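PDB 2IVF: ethylbenzene dehydrogenase alpha-subunit from Aromatoleum aromaticum, which belongs to the molybdopterin oxidoreductase family and carries a molybdenum atom, an iron/sulfur cluster and the bound groups MGD and MD1. Local coordinates for residues G168-S173 with M631-E636; D184-D189 with V602-S607; D211-D216 with H591-P596. All blocks are in the same frame, centred on the assembly; numbering follows the deposited sequence.

Contact 1 (G168-S173 with M631-E636); sequences GDIADS and MIFALE. With MD1 (phosphoric acid 4-(2-amino-4-oxo-3,4,5,6,-tetrahydro-pteridin-6-yl)-2-hydroxy-3,4-dimercapto-but-3-en-yl ester guanylate ester), chain N.
Ile170 and Phe633 form the apolar centre of the contact between helix 163-181 and the sheet face it covers. The two side chains cross at about a right angle, and the isoleucine lies over one face of the ring. Its CG2 sits over the middle of that face, 3.7 Å from the Phe633 centroid and 12° off the ring normal, a CH-pi contact. The other branch runs over the CB side of the ring, with Ile170 CD1 3.6 Å from Phe633 CD2. Phe633 presents this face because its CG lies between backbone N and carbonyl carbon (chi1 68°).

Met631 makes the second apolar contact, closer to the helix backbone. Its chain bends at both chi2 and chi3, which turns the methyl CE back under the helix to lie 3.7 Å from Asp169 O. The fit is tight at Ser173, whose CB comes within 3.4 Å of Met631 CB. Ile648 of the neighbouring strand 648-651 and Val602 of strand 602-606 extend the same surface.

The hydrogen bonds stay on their own sides. Ser173 OG donates 2.8 Å to Ile170 O, a turn back within the helix, so this hydroxyl can face Met631 carbons without lacking a partner. Asp169 directs its carboxylate to Lys148.

At the far end of the strand the chemistry becomes polar. Glu636 takes both ribose hydroxyls of MD1, O2' on OE1 and O3' on OE2 (2.6 Å), while Leu635 O accepts from the guanine N2 at 2.8 Å, nearly straight at 166°. Arg638 N also reaches Glu636 OE1. Strand 631-636 thus has an apolar start packed against the helix, and the acceptors at its far end are consistent with recognition of the guanine amino group and of both ribose hydroxyls.

Contact 2 (D184-D189 with V602-S607); sequences DGFILD and VYMLLS. With MD1 (phosphoric acid 4-(2-amino-4-oxo-3,4,5,6,-tetrahydro-pteridin-6-yl)-2-hydroxy-3,4-dimercapto-but-3-en-yl ester guanylate ester), chain N.
Phe186, Ile187 and Leu188 pair in parallel with Val602, Tyr603 and Met604, making strand 186-188 the outer neighbour of strand 602-606 in a mixed sheet within the molybdopterin oxidoreductase family region. Ile187 bonds through both its backbone atoms, its N to Val602 O and its O to Met604 N (3.0 Å), and Val602 N reaches back to Gly185 O.

Met604 can be followed outward along a fully extended chain, CG anti to the backbone N (chi1 175°), which carries it away from the backbone between two neighbours. CB lies near both Leu188 CD1 and Phe186 CZ. CG packs 3.6 Å from Leu188 CD1, the two side chains running alongside and pointing the same way. SD then meets the rim of the phenylalanine at 3.8 Å from Phe186 CZ, a Met-aromatic contact at the ring edge, and CE ends beside the same leucine methyl. Met206 of helix 197-210 and Phe633 also border this face.

On the other face, Tyr603 OH gives a short 2.5 Å bond to Asp189 OD2, meeting it on the anti side; ring and carboxylate planes stand 81° apart. Lys614 holds Asp189 OD1, and Gln608 also bonds the phenol oxygen.

Beyond Leu188 the strands part. One water bridges them, donating to Asp189 O and Met604 O and accepting from Leu606 N, whereas the buried Asp189 N, 3.6 Å from Met604 O, has no partner in the model.

Contact 3 (D211-D216 with H591-P596); sequences DGVSPD and HIRPAP
The Schellman motif that closes helix 197-210 has Asp211 as its C-prime residue, and the backbone O of this residue receives Arg593 from the loop ahead of strand 602-606. Arg593 NH2 donates to Asp211 O at 2.9 Å. The acceptor lies within the guanidinium plane, but the bond is bent, 140° at the hydrogen, and the nitrogen stands well above the carbonyl plane. Ser183 OG is a second donor to the same oxygen.

The carboxylate of Asp211 adds only a long salt bridge, OD1 to Arg593 NH2 at 3.6 Å; its OD2 has a closer partner in His713 ND1. Arg593 NE forms a salt bridge with Asp184 OD1, so two aspartates and the carbonyl of the C-prime residue lie around the buried guanidinium and would probably stabilise its charge.

Positive phi at Asp211 turns the chain out of the helix, and Gly212 leads it into the short strand 214-215. Val213, between the two, is hydrogen-bonded through its backbone to Phe186 and Leu188 of strand 186-188. Its side chain points at the arginine: CG2 lies 3.6 Å above one guanidinium face, displaced toward the rim. The bend of Arg593 at chi3 (62°) folds the planar group over this methyl, whose partner CG1 approaches the backbone of the same residue, 3.7 Å from Arg593 O.

Pro594 follows through a cis peptide bond, and its CD packs 3.9 Å from Val213 CG1. Trp549 of helix 546-553 and Ile187 also touch this proline ring. Gly212 O is buried nearby without a partner in the model; Arg593 NH2 is 3.8 Å from it.

The three contacts form a row through one region of the molybdopterin oxidoreductase fold. Contacts 1 and 2 have centres 10 Å apart and share the mixed sheet, in which strands 631-636 and 602-606 are neighbours, joined by probable backbone hydrogen bonds of Leu605 with Phe633 and Leu635; helix 163-181 and strand 186-188 follow each other in the chain. Contact 3 lies another 10 Å beyond contact 2 and about 19 Å from contact 1, next to the outer strand, where Val213 O bonds Leu188 N. Along the chain contact 3 is nested inside contact 2, and contact 2 inside contact 1. MD1 lies at the C-terminal ends of strands 631-636 and 602-606, hydrogen-bonded by the first and close to Ser607 after the second.

Contact 1 (G168-S173 with M631-E636)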
loop_
_atom_site.group_PDB
_atom_site.type_symbol
_atom_site.label_atom_id
_atom_site.label_comp_id
_atom_site.label_asym_id
_atom_site.label_seq_id
_atom_site.Cartn_x
_atom_site.Cartn_y
_atom_site.Cartn_z
ATOM N N GLY A 168 -1.764 -16.971 -32.816
ATOM C CA GLY A 168 -2.550 -17.524 -33.922
ATOM C C GLY A 168 -4.009 -17.773 -33.554
ATOM O O GLY A 168 -4.924 -17.436 -34.322
ATOM N N ASP A 169 -4.243 -18.357 -32.384
ATOM C CA ASP A 169 -5.637 -18.611 -31.960
ATOM C C ASP A 169 -6.345 -17.302 -31.742
ATOM O O ASP A 169 -7.519 -17.157 -32.067
ATOM C CB ASP A 169 -5.730 -19.396 -30.652
ATOM C CG ASP A 169 -5.284 -20.838 -30.785
ATOM O OD1 ASP A 169 -5.049 -21.305 -31.915
ATOM O OD2 ASP A 169 -5.180 -21.492 -29.724
ATOM N N ILE A 170 -5.642 -16.347 -31.150
ATOM C CA ILE A 170 -6.235 -15.051 -30.923
ATOM C C ILE A 170 -6.612 -14.389 -32.242
ATOM O O ILE A 170 -7.718 -13.845 -32.385
ATOM C CB ILE A 170 -5.298 -14.132 -30.131
ATOM C CG1 ILE A 170 -5.108 -14.694 -28.721
ATOM C CG2 ILE A 170 -5.870 -12.719 -30.120
ATOM C CD1 ILE A 170 -3.906 -14.121 -27.953
ATOM N N ALA A 171 -5.699 -14.431 -33.203
ATOM C CA ALA A 171 -5.931 -13.811 -34.497
ATOM C C ALA A 171 -7.086 -14.450 -35.221
ATOM O O ALA A 171 -7.907 -13.776 -35.843
ATOM C CB ALA A 171 -4.689 -13.944 -35.347
ATOM N N ASP A 172 -7.126 -15.772 -35.194
ATOM C CA ASP A 172 -8.261 -16.463 -35.794
ATOM C C ASP A 172 -9.583 -16.054 -35.154
ATOM O O ASP A 172 -10.589 -15.928 -35.861
ATOM C CB ASP A 172 -8.087 -17.963 -35.693
ATOM C CG ASP A 172 -7.288 -18.542 -36.837
ATOM O OD1 ASP A 172 -7.193 -17.943 -37.937
ATOM O OD2 ASP A 172 -6.745 -19.633 -36.619
ATOM N N SER A 173 -9.616 -15.897 -33.834
ATOM C CA SER A 173 -10.883 -15.518 -33.184
ATOM C C SER A 173 -11.300 -14.074 -33.583
ATOM O O SER A 173 -12.491 -13.777 -33.790
ATOM C CB SER A 173 -10.793 -15.665 -31.678
ATOM O OG SER A 173 -10.061 -14.574 -31.138
ATOM N N MET A 631 -13.447 -16.029 -27.475
ATOM C CA MET A 631 -12.044 -15.909 -27.056
ATOM C C MET A 631 -11.893 -14.881 -25.980
ATOM O O MET A 631 -12.261 -13.708 -26.143
ATOM C CB MET A 631 -11.165 -15.525 -28.253
ATOM C CG MET A 631 -9.750 -15.135 -27.945
ATOM S SD MET A 631 -8.801 -16.484 -27.215
ATOM C CE MET A 631 -8.833 -17.681 -28.595
ATOM N N ILE A 632 -11.258 -15.308 -24.895
ATOM C CA ILE A 632 -10.863 -14.417 -23.860
ATOM C C ILE A 632 -9.382 -14.581 -23.766
ATOM O O ILE A 632 -8.902 -15.698 -23.541
ATOM C CB ILE A 632 -11.492 -14.792 -22.507
ATOM C CG1 ILE A 632 -13.000 -14.841 -22.651
ATOM C CG2 ILE A 632 -11.042 -13.795 -21.467
ATOM C CD1 ILE A 632 -13.788 -15.347 -21.391
ATOM N N PHE A 633 -8.644 -13.498 -23.967
ATOM C CA PHE A 633 -7.200 -13.597 -23.845
ATOM C C PHE A 633 -6.671 -12.480 -22.983
ATOM O O PHE A 633 -7.225 -11.371 -22.941
ATOM C CB PHE A 633 -6.508 -13.668 -25.204
ATOM C CG PHE A 633 -6.583 -12.380 -26.024
ATOM C CD1 PHE A 633 -7.731 -12.053 -26.717
ATOM C CD2 PHE A 633 -5.498 -11.515 -26.103
ATOM C CE1 PHE A 633 -7.783 -10.909 -27.516
ATOM C CE2 PHE A 633 -5.580 -10.344 -26.866
ATOM C CZ PHE A 633 -6.714 -10.054 -27.566
ATOM N N ALA A 634 -5.610 -12.802 -22.263
ATOM C CA ALA A 634 -5.037 -11.905 -21.305
ATOM C C ALA A 634 -3.585 -11.668 -21.645
ATOM O O ALA A 634 -2.859 -12.613 -22.006
ATOM C CB ALA A 634 -5.141 -12.470 -19.932
ATOM N N LEU A 635 -3.183 -10.406 -21.505
ATOM C CA LEU A 635 -1.795 -10.010 -21.544
ATOM C C LEU A 635 -1.430 -9.678 -20.124
ATOM O O LEU A 635 -1.749 -8.588 -19.635
ATOM C CB LEU A 635 -1.577 -8.808 -22.431
ATOM C CG LEU A 635 -1.452 -9.103 -23.910
ATOM C CD1 LEU A 635 -2.803 -9.422 -24.442
ATOM C CD2 LEU A 635 -0.821 -7.890 -24.651
ATOM N N GLU A 636 -0.790 -10.641 -19.468
ATOM C CA GLU A 636 -0.546 -10.564 -18.045
ATOM C C GLU A 636 0.864 -10.883 -17.635
ATOM O O GLU A 636 1.591 -11.663 -18.271
ATOM C CB GLU A 636 -1.513 -11.524 -17.320
ATOM C CG GLU A 636 -2.750 -10.883 -16.726
ATOM C CD GLU A 636 -2.530 -9.945 -15.579
ATOM O OE1 GLU A 636 -1.369 -9.711 -15.116
ATOM O OE2 GLU A 636 -3.571 -9.424 -15.115
HETATM P PB MD1 N . -7.738 -3.063 -12.371
HETATM O O3B MD1 N . -6.674 -3.638 -11.352
HETATM O O1B MD1 N . -7.013 -2.139 -13.282
HETATM O O2B MD1 N . -8.678 -4.095 -12.864
HETATM O O3A MD1 N . -8.618 -2.158 -11.410
HETATM C C10 MD1 N . -8.324 -0.767 -11.156
HETATM C C11 MD1 N . -9.303 -0.380 -10.059
HETATM O O11 MD1 N . -8.702 -0.942 -8.843
HETATM C C12 MD1 N . -9.361 1.117 -9.914
HETATM S S12 MD1 N . -8.160 2.136 -10.579
HETATM C C13 MD1 N . -10.349 1.722 -9.179
HETATM S S13 MD1 N . -10.412 3.393 -8.952
HETATM C C14 MD1 N . -11.454 0.963 -8.550
HETATM N N15 MD1 N . -11.601 1.020 -7.135
HETATM C C16 MD1 N . -12.521 0.240 -6.482
HETATM C C15 MD1 N . -12.680 0.449 -5.124
HETATM O O14 MD1 N . -12.017 1.327 -4.510
HETATM N N17 MD1 N . -13.541 -0.404 -4.514
HETATM C C17 MD1 N . -14.263 -1.362 -5.228
HETATM N N16 MD1 N . -15.096 -2.121 -4.531
HETATM N N18 MD1 N . -14.116 -1.502 -6.556
HETATM C C20 MD1 N . -13.267 -0.713 -7.178
HETATM N N8 MD1 N . -13.152 -0.815 -8.528
HETATM C C7 MD1 N . -12.215 -0.079 -9.333
HETATM P PA MD1 N . -6.046 -5.103 -11.126
HETATM O O1A MD1 N . -4.734 -4.858 -10.454
HETATM O O2A MD1 N . -7.043 -5.914 -10.391
HETATM O "O5'" MD1 N . -5.827 -5.727 -12.560
HETATM C "C5'" MD1 N . -4.777 -5.166 -13.338
HETATM C "C4'" MD1 N . -3.917 -6.243 -13.859
HETATM O "O4'" MD1 N . -2.835 -5.545 -14.463
HETATM C "C1'" MD1 N . -1.727 -6.438 -14.341
HETATM N N9 MD1 N . -0.413 -5.802 -14.515
HETATM C C4 MD1 N . 0.317 -5.938 -15.612
HETATM N N3 MD1 N . 0.044 -6.615 -16.753
HETATM C C2 MD1 N . 0.921 -6.614 -17.757
HETATM N N2 MD1 N . 0.649 -7.278 -18.913
HETATM N N1 MD1 N . 2.132 -5.981 -17.563
HETATM C C6 MD1 N . 2.474 -5.279 -16.432
HETATM O O6 MD1 N . 3.554 -4.689 -16.390
HETATM C C5 MD1 N . 1.520 -5.243 -15.403
HETATM N N7 MD1 N . 1.476 -4.717 -14.184
HETATM C C8 MD1 N . 0.293 -5.055 -13.662
HETATM C "C2'" MD1 N . -1.836 -6.998 -12.926
HETATM O "O2'" MD1 N . -1.178 -8.276 -12.755
HETATM C "C3'" MD1 N . -3.351 -7.044 -12.680
HETATM O "O3'" MD1 N . -3.867 -8.401 -12.714
#

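Contact 2 (D184-D189 with V602-S607)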
loop_
_atom_site.group_PDB
_atom_site.type_symbol
_atom_site.label_atom_id
_atom_site.label_comp_id
_atom_site.label_asym_id
_atom_site.label_seq_id
_atom_site.Cartn_x
_atom_site.Cartn_y
_atom_site.Cartn_z
ATOM N N ASP A 184 -17.429 -4.598 -34.197
ATOM C CA ASP A 184 -18.085 -4.523 -32.878
ATOM C C ASP A 184 -17.903 -5.755 -31.971
ATOM O O ASP A 184 -18.173 -5.682 -30.759
ATOM C CB ASP A 184 -19.584 -4.180 -33.038
ATOM C CG ASP A 184 -19.885 -2.682 -32.836
ATOM O OD1 ASP A 184 -18.928 -1.888 -32.662
ATOM O OD2 ASP A 184 -21.103 -2.319 -32.811
ATOM N N GLY A 185 -17.407 -6.860 -32.527
ATOM C CA GLY A 185 -17.204 -8.090 -31.755
ATOM C C GLY A 185 -15.995 -8.142 -30.829
ATOM O O GLY A 185 -15.910 -9.038 -29.978
ATOM N N PHE A 186 -15.089 -7.171 -30.985
ATOM C CA PHE A 186 -13.842 -7.098 -30.233
ATOM C C PHE A 186 -13.961 -6.016 -29.182
ATOM O O PHE A 186 -14.336 -4.891 -29.500
ATOM C CB PHE A 186 -12.658 -6.751 -31.154
ATOM C CG PHE A 186 -11.331 -6.671 -30.433
ATOM C CD1 PHE A 186 -10.571 -7.804 -30.267
ATOM C CD2 PHE A 186 -10.814 -5.450 -29.999
ATOM C CE1 PHE A 186 -9.348 -7.744 -29.620
ATOM C CE2 PHE A 186 -9.598 -5.383 -29.316
ATOM C CZ PHE A 186 -8.865 -6.517 -29.133
ATOM N N ILE A 187 -13.621 -6.366 -27.936
ATOM C CA ILE A 187 -13.689 -5.452 -26.825
ATOM C C ILE A 187 -12.400 -5.509 -26.093
ATOM O O ILE A 187 -12.011 -6.563 -25.610
ATOM C CB ILE A 187 -14.865 -5.809 -25.842
ATOM C CG1 ILE A 187 -16.150 -5.917 -26.643
ATOM C CG2 ILE A 187 -15.042 -4.746 -24.706
ATOM C CD1 ILE A 187 -17.279 -6.279 -25.790
ATOM N N LEU A 188 -11.703 -4.379 -26.049
ATOM C CA LEU A 188 -10.598 -4.209 -25.139
ATOM C C LEU A 188 -11.218 -3.454 -23.981
ATOM O O LEU A 188 -11.448 -2.248 -24.047
ATOM C CB LEU A 188 -9.476 -3.409 -25.778
ATOM C CG LEU A 188 -8.308 -3.018 -24.879
ATOM C CD1 LEU A 188 -7.786 -4.196 -24.033
ATOM C CD2 LEU A 188 -7.189 -2.411 -25.762
ATOM N N ASP A 189 -11.512 -4.174 -22.924
ATOM C CA ASP A 189 -12.361 -3.626 -21.870
ATOM C C ASP A 189 -11.539 -2.774 -20.940
ATOM O O ASP A 189 -10.840 -3.305 -20.101
ATOM C CB ASP A 189 -12.970 -4.787 -21.125
ATOM C CG ASP A 189 -13.992 -4.356 -20.087
ATOM O OD1 ASP A 189 -14.197 -3.124 -19.914
ATOM O OD2 ASP A 189 -14.583 -5.262 -19.454
ATOM N N VAL A 602 -14.794 -11.482 -28.834
ATOM C CA VAL A 602 -13.374 -11.497 -28.455
ATOM C C VAL A 602 -13.101 -10.412 -27.427
ATOM O O VAL A 602 -13.437 -9.243 -27.611
ATOM C CB VAL A 602 -12.468 -11.368 -29.682
ATOM C CG1 VAL A 602 -10.986 -11.427 -29.277
ATOM C CG2 VAL A 602 -12.787 -12.454 -30.653
ATOM N N TYR A 603 -12.464 -10.816 -26.331
ATOM C CA TYR A 603 -12.375 -9.982 -25.169
ATOM C C TYR A 603 -10.965 -10.007 -24.731
ATOM O O TYR A 603 -10.440 -11.062 -24.461
ATOM C CB TYR A 603 -13.291 -10.526 -24.087
ATOM C CG TYR A 603 -13.316 -9.717 -22.840
ATOM C CD1 TYR A 603 -12.370 -9.937 -21.822
ATOM C CD2 TYR A 603 -14.285 -8.738 -22.642
ATOM C CE1 TYR A 603 -12.415 -9.211 -20.664
ATOM C CE2 TYR A 603 -14.339 -8.024 -21.475
ATOM C CZ TYR A 603 -13.411 -8.255 -20.499
ATOM O OH TYR A 603 -13.457 -7.520 -19.344
ATOM N N MET A 604 -10.346 -8.830 -24.693
ATOM C CA MET A 604 -8.949 -8.707 -24.358
ATOM C C MET A 604 -8.788 -8.136 -22.958
ATOM O O MET A 604 -9.313 -7.072 -22.646
ATOM C CB MET A 604 -8.271 -7.789 -25.364
ATOM C CG MET A 604 -6.856 -7.479 -25.075
ATOM S SD MET A 604 -6.164 -6.671 -26.501
ATOM C CE MET A 604 -4.583 -6.121 -25.880
ATOM N N LEU A 605 -8.061 -8.874 -22.124
ATOM C CA LEU A 605 -7.698 -8.440 -20.764
ATOM C C LEU A 605 -6.292 -7.873 -20.813
ATOM O O LEU A 605 -5.335 -8.580 -21.162
ATOM C CB LEU A 605 -7.746 -9.620 -19.797
ATOM C CG LEU A 605 -9.096 -10.231 -19.452
ATOM C CD1 LEU A 605 -8.921 -11.670 -18.965
ATOM C CD2 LEU A 605 -9.746 -9.363 -18.381
ATOM N N LEU A 606 -6.171 -6.588 -20.503
ATOM C CA LEU A 606 -4.900 -5.891 -20.453
ATOM C C LEU A 606 -5.046 -4.835 -19.371
ATOM O O LEU A 606 -5.969 -3.997 -19.442
ATOM C CB LEU A 606 -4.593 -5.226 -21.785
ATOM C CG LEU A 606 -3.401 -4.256 -21.767
ATOM C CD1 LEU A 606 -2.052 -4.980 -21.474
ATOM C CD2 LEU A 606 -3.382 -3.512 -23.132
ATOM N N SER A 607 -4.216 -4.926 -18.345
ATOM C CA SER A 607 -4.284 -4.009 -17.199
ATOM C C SER A 607 -5.737 -3.827 -16.691
ATOM O O SER A 607 -6.197 -2.717 -16.366
ATOM C CB SER A 607 -3.625 -2.673 -17.533
ATOM O OG SER A 607 -2.331 -2.901 -18.073
HETATM P PB MD1 N . -7.738 -3.063 -12.371
HETATM O O3B MD1 N . -6.674 -3.638 -11.352
HETATM O O1B MD1 N . -7.013 -2.139 -13.282
HETATM O O2B MD1 N . -8.678 -4.095 -12.864
HETATM O O3A MD1 N . -8.618 -2.158 -11.410
HETATM C C10 MD1 N . -8.324 -0.767 -11.156
HETATM C C11 MD1 N . -9.303 -0.380 -10.059
HETATM O O11 MD1 N . -8.702 -0.942 -8.843
HETATM C C12 MD1 N . -9.361 1.117 -9.914
HETATM S S12 MD1 N . -8.160 2.136 -10.579
HETATM C C13 MD1 N . -10.349 1.722 -9.179
HETATM S S13 MD1 N . -10.412 3.393 -8.952
HETATM C C14 MD1 N . -11.454 0.963 -8.550
HETATM N N15 MD1 N . -11.601 1.020 -7.135
HETATM C C16 MD1 N . -12.521 0.240 -6.482
HETATM C C15 MD1 N . -12.680 0.449 -5.124
HETATM O O14 MD1 N . -12.017 1.327 -4.510
HETATM N N17 MD1 N . -13.541 -0.404 -4.514
HETATM C C17 MD1 N . -14.263 -1.362 -5.228
HETATM N N16 MD1 N . -15.096 -2.121 -4.531
HETATM N N18 MD1 N . -14.116 -1.502 -6.556
HETATM C C20 MD1 N . -13.267 -0.713 -7.178
HETATM N N8 MD1 N . -13.152 -0.815 -8.528
HETATM C C7 MD1 N . -12.215 -0.079 -9.333
HETATM P PA MD1 N . -6.046 -5.103 -11.126
HETATM O O1A MD1 N . -4.734 -4.858 -10.454
HETATM O O2A MD1 N . -7.043 -5.914 -10.391
HETATM O "O5'" MD1 N . -5.827 -5.727 -12.560
HETATM C "C5'" MD1 N . -4.777 -5.166 -13.338
HETATM C "C4'" MD1 N . -3.917 -6.243 -13.859
HETATM O "O4'" MD1 N . -2.835 -5.545 -14.463
HETATM C "C1'" MD1 N . -1.727 -6.438 -14.341
HETATM N N9 MD1 N . -0.413 -5.802 -14.515
HETATM C C4 MD1 N . 0.317 -5.938 -15.612
HETATM N N3 MD1 N . 0.044 -6.615 -16.753
HETATM C C2 MD1 N . 0.921 -6.614 -17.757
HETATM N N2 MD1 N . 0.649 -7.278 -18.913
HETATM N N1 MD1 N . 2.132 -5.981 -17.563
HETATM C C6 MD1 N . 2.474 -5.279 -16.432
HETATM O O6 MD1 N . 3.554 -4.689 -16.390
HETATM C C5 MD1 N . 1.520 -5.243 -15.403
HETATM N N7 MD1 N . 1.476 -4.717 -14.184
HETATM C C8 MD1 N . 0.293 -5.055 -13.662
HETATM C "C2'" MD1 N . -1.836 -6.998 -12.926
HETATM O "O2'" MD1 N . -1.178 -8.276 -12.755
HETATM C "C3'" MD1 N . -3.351 -7.044 -12.680
HETATM O "O3'" MD1 N . -3.867 -8.401 -12.714
HETATM O O HOH W 1 -9.095 -5.420 -20.520
#

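Contact 3 (D211-D216 with H591-P596)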
loop_
_atom_site.group_PDB
_atom_site.type_symbol
_atom_site.label_atom_id
_atom_site.label_comp_id
_atom_site.label_asym_id
_atom_site.label_seq_id
_atom_site.Cartn_x
_atom_site.Cartn_y
_atom_site.Cartn_z
ATOM N N ASP A 211 -10.862 -0.726 -35.207
ATOM C CA ASP A 211 -12.145 -0.120 -34.834
ATOM C C ASP A 211 -12.919 -1.011 -33.857
ATOM O O ASP A 211 -14.120 -1.233 -34.008
ATOM C CB ASP A 211 -12.980 0.207 -36.078
ATOM C CG ASP A 211 -14.219 1.012 -35.736
ATOM O OD1 ASP A 211 -14.117 1.862 -34.839
ATOM O OD2 ASP A 211 -15.293 0.741 -36.308
ATOM N N GLY A 212 -12.193 -1.564 -32.893
ATOM C CA GLY A 212 -12.811 -2.338 -31.814
ATOM C C GLY A 212 -13.429 -1.403 -30.803
ATOM O O GLY A 212 -13.389 -0.184 -30.973
ATOM N N VAL A 213 -13.996 -1.969 -29.742
ATOM C CA VAL A 213 -14.740 -1.223 -28.753
ATOM C C VAL A 213 -13.893 -1.174 -27.504
ATOM O O VAL A 213 -13.368 -2.201 -27.085
ATOM C CB VAL A 213 -16.088 -1.898 -28.421
ATOM C CG1 VAL A 213 -16.831 -1.047 -27.403
ATOM C CG2 VAL A 213 -16.899 -2.112 -29.702
ATOM N N SER A 214 -13.676 0.027 -26.972
ATOM C CA SER A 214 -12.887 0.186 -25.750
ATOM C C SER A 214 -13.685 0.965 -24.686
ATOM O O SER A 214 -13.652 2.203 -24.641
ATOM C CB SER A 214 -11.551 0.885 -26.002
ATOM O OG SER A 214 -10.931 0.492 -27.230
ATOM N N PRO A 215 -14.449 0.253 -23.857
ATOM C CA PRO A 215 -15.101 0.919 -22.763
ATOM C C PRO A 215 -14.171 1.840 -21.984
ATOM O O PRO A 215 -12.978 1.514 -21.757
ATOM C CB PRO A 215 -15.603 -0.252 -21.923
ATOM C CG PRO A 215 -15.968 -1.282 -22.933
ATOM C CD PRO A 215 -14.864 -1.166 -23.948
ATOM N N ASP A 216 -14.698 3.008 -21.644
ATOM C CA ASP A 216 -13.900 4.108 -20.994
ATOM C C ASP A 216 -13.300 3.692 -19.663
ATOM O O ASP A 216 -14.035 3.365 -18.745
ATOM C CB ASP A 216 -14.812 5.300 -20.773
ATOM C CG ASP A 216 -14.088 6.550 -20.393
ATOM O OD1 ASP A 216 -13.301 6.544 -19.423
ATOM O OD2 ASP A 216 -14.353 7.584 -21.055
ATOM N N HIS A 591 -21.639 5.867 -29.099
ATOM C CA HIS A 591 -21.620 5.640 -27.639
ATOM C C HIS A 591 -22.097 4.243 -27.269
ATOM O O HIS A 591 -21.592 3.617 -26.376
ATOM C CB HIS A 591 -22.538 6.645 -26.911
ATOM C CG HIS A 591 -22.157 8.078 -27.119
ATOM N ND1 HIS A 591 -20.901 8.556 -26.817
ATOM C CD2 HIS A 591 -22.852 9.127 -27.619
ATOM C CE1 HIS A 591 -20.850 9.849 -27.101
ATOM N NE2 HIS A 591 -22.018 10.213 -27.607
ATOM N N ILE A 592 -23.135 3.766 -27.926
ATOM C CA ILE A 592 -23.726 2.495 -27.534
ATOM C C ILE A 592 -23.133 1.341 -28.357
ATOM O O ILE A 592 -23.719 0.879 -29.289
ATOM C CB ILE A 592 -25.248 2.564 -27.639
ATOM C CG1 ILE A 592 -25.751 3.612 -26.634
ATOM C CG2 ILE A 592 -25.863 1.166 -27.340
ATOM C CD1 ILE A 592 -27.084 4.185 -26.920
ATOM N N ARG A 593 -21.947 0.900 -27.957
ATOM C CA ARG A 593 -21.185 -0.135 -28.647
ATOM C C ARG A 593 -20.649 -1.111 -27.606
ATOM O O ARG A 593 -20.378 -0.690 -26.463
ATOM C CB ARG A 593 -19.983 0.464 -29.397
ATOM C CG ARG A 593 -20.328 1.483 -30.445
ATOM C CD ARG A 593 -19.108 1.977 -31.212
ATOM N NE ARG A 593 -18.421 0.910 -31.967
ATOM C CZ ARG A 593 -17.123 0.941 -32.294
ATOM N NH1 ARG A 593 -16.361 1.988 -31.968
ATOM N NH2 ARG A 593 -16.569 -0.063 -32.957
ATOM N N PRO A 594 -20.564 -2.411 -27.963
ATOM C CA PRO A 594 -21.108 -2.946 -29.210
ATOM C C PRO A 594 -22.595 -2.679 -29.331
ATOM O O PRO A 594 -23.285 -2.641 -28.333
ATOM C CB PRO A 594 -20.901 -4.464 -29.104
ATOM C CG PRO A 594 -20.014 -4.707 -27.977
ATOM C CD PRO A 594 -19.919 -3.451 -27.142
ATOM N N ALA A 595 -23.078 -2.489 -30.553
ATOM C CA ALA A 595 -24.484 -2.236 -30.751
ATOM C C ALA A 595 -25.269 -3.392 -30.078
ATOM O O ALA A 595 -24.791 -4.537 -30.038
ATOM C CB ALA A 595 -24.798 -2.143 -32.247
ATOM N N PRO A 596 -26.454 -3.096 -29.510
ATOM C CA PRO A 596 -27.308 -4.142 -28.911
ATOM C C PRO A 596 -27.596 -5.368 -29.761
ATOM O O PRO A 596 -27.852 -6.430 -29.213
ATOM C CB PRO A 596 -28.587 -3.373 -28.584
ATOM C CG PRO A 596 -28.038 -2.031 -28.169
ATOM C CD PRO A 596 -27.054 -1.763 -29.301
#